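Local coordinates for insecticidal crystal protein Cry7Cal (Bacillus thuringiensis, PDB 5ZI1) that acts as an insecticidal toxin against locusts and probably binds receptors on its target, this chain being its three-domain toxin portion, at residues I14-M25 and E221-L232. Numbering follows the deposited sequence.
Sequences IFSSISIIRTFM and EMTIMVLDLLPL
I21 projects from helix 14-25 onto the C-terminal part of 221-232, where the type I turn L227-L230 begins, and shows how one branched side chain can bridge a helix and a turn. With CG1 anti to its carbonyl carbon (chi1 -59°), I21 rests CG1 on I224 O at 3.8 Å and sets CD1 against D228 CB at 3.6 Å and, unusually tightly, against L229 CD2 at 3.5 Å. Further carbon contacts flank it. I224 offers CG2 to the CD1 methyl of I18 at 3.9 Å, while I14 CD1 crosses the aliphatic part of E221 at about a right angle, 4.0 Å from CG. Beyond the turn, L232 pushes CD1 to within 3.7 Å of F24 CB and, at about a right angle, meets M25 CG.

Among polar groups, S17 OG abuts M225 CG at 3.7 Å while hydrogen-bonding to M13 O, and the buried D228 carboxylate forms a salt bridge with R251. The axes of 14-25 and 221-227, inclined at 43°, approach to 8.9 Å.

This buried seam joins helix 13-26, the first modelled, and helix 208-227 in the N-terminal helical domain, the pore-forming bundle in this toxin family, with helices 33-47, 54-67 and 141-165 packed around it.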
loop_
_atom_site.group_PDB
_atom_site.type_symbol
_atom_site.label_atom_id
_atom_site.label_comp_id
_atom_site.label_asym_id
_atom_site.label_seq_id
_atom_site.Cartn_x
_atom_site.Cartn_y
_atom_site.Cartn_z
ATOM N N ILE A 14 7.044 -10.495 -7.606
ATOM C CA ILE A 14 6.465 -9.741 -6.499
ATOM C C ILE A 14 7.551 -8.987 -5.742
ATOM O O ILE A 14 7.346 -7.848 -5.295
ATOM C CB ILE A 14 5.668 -10.688 -5.583
ATOM C CG1 ILE A 14 4.362 -11.094 -6.265
ATOM C CG2 ILE A 14 5.407 -10.066 -4.218
ATOM C CD1 ILE A 14 3.418 -9.934 -6.484
ATOM N N PHE A 15 8.730 -9.593 -5.609
ATOM C CA PHE A 15 9.791 -8.940 -4.854
ATOM C C PHE A 15 10.441 -7.838 -5.661
ATOM O O PHE A 15 10.899 -6.844 -5.086
ATOM C CB PHE A 15 10.858 -9.944 -4.412
ATOM C CG PHE A 15 11.858 -9.358 -3.449
ATOM C CD1 PHE A 15 11.536 -9.204 -2.102
ATOM C CD2 PHE A 15 13.112 -8.947 -3.887
ATOM C CE1 PHE A 15 12.446 -8.652 -1.205
ATOM C CE2 PHE A 15 14.029 -8.391 -2.994
ATOM C CZ PHE A 15 13.694 -8.243 -1.651
ATOM N N SER A 16 10.522 -8.015 -6.981
ATOM C CA SER A 16 10.920 -6.911 -7.842
ATOM C C SER A 16 9.969 -5.739 -7.690
ATOM O O SER A 16 10.396 -4.580 -7.650
ATOM C CB SER A 16 10.963 -7.370 -9.294
ATOM O OG SER A 16 12.223 -7.930 -9.606
ATOM N N SER A 17 8.674 -6.024 -7.591
ATOM C CA SER A 17 7.702 -4.947 -7.468
ATOM C C SER A 17 7.844 -4.245 -6.134
ATOM O O SER A 17 7.783 -3.008 -6.063
ATOM C CB SER A 17 6.287 -5.495 -7.635
ATOM O OG SER A 17 6.154 -6.065 -8.914
ATOM N N ILE A 18 8.033 -5.017 -5.062
ATOM C CA ILE A 18 8.266 -4.405 -3.758
ATOM C C ILE A 18 9.482 -3.490 -3.823
ATOM O O ILE A 18 9.454 -2.352 -3.342
ATOM C CB ILE A 18 8.429 -5.485 -2.678
ATOM C CG1 ILE A 18 7.141 -6.294 -2.520
ATOM C CG2 ILE A 18 8.805 -4.851 -1.373
ATOM C CD1 ILE A 18 6.229 -5.785 -1.433
ATOM N N SER A 19 10.562 -3.972 -4.450
ATOM C CA SER A 19 11.791 -3.190 -4.528
ATOM C C SER A 19 11.580 -1.899 -5.310
ATOM O O SER A 19 12.048 -0.836 -4.889
ATOM C CB SER A 19 12.901 -4.031 -5.153
ATOM O OG SER A 19 12.953 -5.314 -4.541
ATOM N N ILE A 20 10.870 -1.967 -6.448
ATOM C CA ILE A 20 10.612 -0.766 -7.242
ATOM C C ILE A 20 9.929 0.287 -6.392
ATOM O O ILE A 20 10.385 1.432 -6.313
ATOM C CB ILE A 20 9.762 -1.090 -8.478
ATOM C CG1 ILE A 20 10.522 -2.007 -9.430
ATOM C CG2 ILE A 20 9.311 0.232 -9.163
ATOM C CD1 ILE A 20 9.615 -2.871 -10.269
ATOM N N ILE A 21 8.822 -0.093 -5.744
ATOM C CA ILE A 21 8.089 0.837 -4.890
ATOM C C ILE A 21 9.027 1.454 -3.872
ATOM O O ILE A 21 9.117 2.683 -3.732
ATOM C CB ILE A 21 6.924 0.116 -4.193
ATOM C CG1 ILE A 21 5.973 -0.485 -5.224
ATOM C CG2 ILE A 21 6.211 1.039 -3.199
ATOM C CD1 ILE A 21 5.061 0.471 -5.850
ATOM N N ARG A 22 9.753 0.594 -3.160
ATOM C CA ARG A 22 10.651 1.043 -2.107
ATOM C C ARG A 22 11.678 2.023 -2.653
ATOM O O ARG A 22 11.953 3.062 -2.045
ATOM C CB ARG A 22 11.340 -0.175 -1.483
ATOM C CG ARG A 22 12.350 0.141 -0.410
ATOM C CD ARG A 22 13.332 -1.002 -0.310
ATOM N NE ARG A 22 14.326 -0.891 -1.368
ATOM C CZ ARG A 22 14.771 -1.914 -2.086
ATOM N NH1 ARG A 22 14.294 -3.138 -1.872
ATOM N NH2 ARG A 22 15.685 -1.706 -3.027
ATOM N N THR A 23 12.266 1.695 -3.800
ATOM C CA THR A 23 13.225 2.600 -4.422
ATOM C C THR A 23 12.632 3.984 -4.659
ATOM O O THR A 23 13.256 4.995 -4.328
ATOM C CB THR A 23 13.724 1.987 -5.721
ATOM O OG1 THR A 23 14.100 0.635 -5.465
ATOM C CG2 THR A 23 14.901 2.765 -6.269
ATOM N N PHE A 24 11.432 4.055 -5.230
ATOM C CA PHE A 24 10.851 5.363 -5.504
ATOM C C PHE A 24 10.418 6.063 -4.226
ATOM O O PHE A 24 10.528 7.288 -4.123
ATOM C CB PHE A 24 9.682 5.229 -6.473
ATOM C CG PHE A 24 10.114 5.091 -7.893
ATOM C CD1 PHE A 24 10.553 6.202 -8.598
ATOM C CD2 PHE A 24 10.103 3.854 -8.525
ATOM C CE1 PHE A 24 10.971 6.087 -9.910
ATOM C CE2 PHE A 24 10.518 3.728 -9.840
ATOM C CZ PHE A 24 10.948 4.851 -10.536
ATOM N N MET A 25 9.926 5.312 -3.238
ATOM C CA MET A 25 9.615 5.926 -1.950
ATOM C C MET A 25 10.878 6.456 -1.276
ATOM O O MET A 25 10.856 7.516 -0.635
ATOM C CB MET A 25 8.911 4.926 -1.027
ATOM C CG MET A 25 7.610 4.374 -1.550
ATOM S SD MET A 25 6.640 3.556 -0.256
ATOM C CE MET A 25 6.392 4.868 0.923
ATOM N N GLU A 221 -1.900 -8.719 -4.740
ATOM C CA GLU A 221 -0.793 -8.527 -5.671
ATOM C C GLU A 221 -0.885 -7.185 -6.405
ATOM O O GLU A 221 0.141 -6.525 -6.606
ATOM C CB GLU A 221 -0.737 -9.691 -6.654
ATOM C CG GLU A 221 -0.349 -11.048 -5.975
ATOM C CD GLU A 221 0.068 -12.095 -6.988
ATOM O OE1 GLU A 221 0.216 -11.730 -8.175
ATOM O OE2 GLU A 221 0.251 -13.284 -6.614
ATOM N N MET A 222 -2.092 -6.763 -6.815
ATOM C CA MET A 222 -2.222 -5.512 -7.574
ATOM C C MET A 222 -2.095 -4.279 -6.697
ATOM O O MET A 222 -1.760 -3.201 -7.207
ATOM C CB MET A 222 -3.548 -5.451 -8.334
ATOM C CG MET A 222 -3.703 -6.581 -9.316
ATOM S SD MET A 222 -2.383 -6.572 -10.541
ATOM C CE MET A 222 -2.964 -5.198 -11.575
ATOM N N THR A 223 -2.373 -4.413 -5.400
ATOM C CA THR A 223 -1.979 -3.380 -4.453
ATOM C C THR A 223 -0.479 -3.137 -4.535
ATOM O O THR A 223 -0.026 -1.985 -4.657
ATOM C CB THR A 223 -2.405 -3.803 -3.048
ATOM O OG1 THR A 223 -3.839 -3.851 -3.000
ATOM C CG2 THR A 223 -1.892 -2.839 -1.982
ATOM N N ILE A 224 0.301 -4.227 -4.520
ATOM C CA ILE A 224 1.754 -4.147 -4.593
ATOM C C ILE A 224 2.213 -3.710 -5.978
ATOM O O ILE A 224 3.147 -2.923 -6.115
ATOM C CB ILE A 224 2.371 -5.508 -4.220
ATOM C CG1 ILE A 224 2.100 -5.853 -2.757
ATOM C CG2 ILE A 224 3.865 -5.535 -4.541
ATOM C CD1 ILE A 224 2.634 -7.220 -2.361
ATOM N N MET A 225 1.624 -4.268 -7.026
ATOM C CA MET A 225 2.097 -3.960 -8.373
ATOM C C MET A 225 1.628 -2.590 -8.853
ATOM O O MET A 225 2.389 -1.882 -9.523
ATOM C CB MET A 225 1.653 -5.037 -9.356
ATOM C CG MET A 225 2.531 -6.296 -9.314
ATOM S SD MET A 225 2.119 -7.475 -10.631
ATOM C CE MET A 225 0.826 -8.408 -9.812
ATOM N N VAL A 226 0.399 -2.191 -8.512
ATOM C CA VAL A 226 -0.160 -0.973 -9.085
ATOM C C VAL A 226 -0.484 0.097 -8.044
ATOM O O VAL A 226 0.036 1.209 -8.137
ATOM C CB VAL A 226 -1.398 -1.298 -9.929
ATOM C CG1 VAL A 226 -2.019 0.010 -10.484
ATOM C CG2 VAL A 226 -1.002 -2.229 -11.047
ATOM N N LEU A 227 -1.339 -0.213 -7.059
ATOM C CA LEU A 227 -1.873 0.851 -6.206
ATOM C C LEU A 227 -0.773 1.560 -5.420
ATOM O O LEU A 227 -0.825 2.788 -5.234
ATOM C CB LEU A 227 -2.919 0.310 -5.236
ATOM C CG LEU A 227 -4.096 -0.452 -5.806
ATOM C CD1 LEU A 227 -5.116 -0.760 -4.690
ATOM C CD2 LEU A 227 -4.712 0.337 -6.975
ATOM N N ASP A 228 0.225 0.804 -4.946
ATOM C CA ASP A 228 1.298 1.394 -4.156
ATOM C C ASP A 228 2.108 2.407 -4.955
ATOM O O ASP A 228 2.833 3.207 -4.363
ATOM C CB ASP A 228 2.216 0.289 -3.600
ATOM C CG ASP A 228 1.550 -0.529 -2.487
ATOM O OD1 ASP A 228 0.508 -0.087 -1.944
ATOM O OD2 ASP A 228 2.074 -1.619 -2.130
ATOM N N LEU A 229 2.014 2.380 -6.284
ATOM C CA LEU A 229 2.633 3.416 -7.106
ATOM C C LEU A 229 1.895 4.746 -7.009
ATOM O O LEU A 229 2.529 5.797 -7.103
ATOM C CB LEU A 229 2.664 2.992 -8.572
ATOM C CG LEU A 229 3.659 1.941 -9.054
ATOM C CD1 LEU A 229 3.413 1.727 -10.556
ATOM C CD2 LEU A 229 5.102 2.356 -8.778
ATOM N N LEU A 230 0.566 4.724 -6.834
ATOM C CA LEU A 230 -0.271 5.910 -7.051
ATOM C C LEU A 230 -0.050 7.030 -6.037
ATOM O O LEU A 230 -0.161 8.204 -6.410
ATOM C CB LEU A 230 -1.755 5.527 -7.076
ATOM C CG LEU A 230 -2.120 4.497 -8.154
ATOM C CD1 LEU A 230 -3.598 4.167 -8.148
ATOM C CD2 LEU A 230 -1.688 4.964 -9.534
ATOM N N PRO A 231 0.271 6.751 -4.767
ATOM C CA PRO A 231 0.589 7.869 -3.853
ATOM C C PRO A 231 1.824 8.651 -4.268
ATOM O O PRO A 231 1.954 9.820 -3.905
ATOM C CB PRO A 231 0.792 7.180 -2.499
ATOM C CG PRO A 231 0.100 5.863 -2.626
ATOM C CD PRO A 231 0.209 5.461 -4.051
ATOM N N LEU A 232 2.742 8.045 -5.013
ATOM C CA LEU A 232 3.938 8.765 -5.422
ATOM C C LEU A 232 3.662 9.765 -6.528
ATOM O O LEU A 232 4.372 10.774 -6.621
ATOM C CB LEU A 232 5.004 7.779 -5.880
ATOM C CG LEU A 232 5.510 6.897 -4.738
ATOM C CD1 LEU A 232 6.239 5.674 -5.263
ATOM C CD2 LEU A 232 6.413 7.718 -3.862
#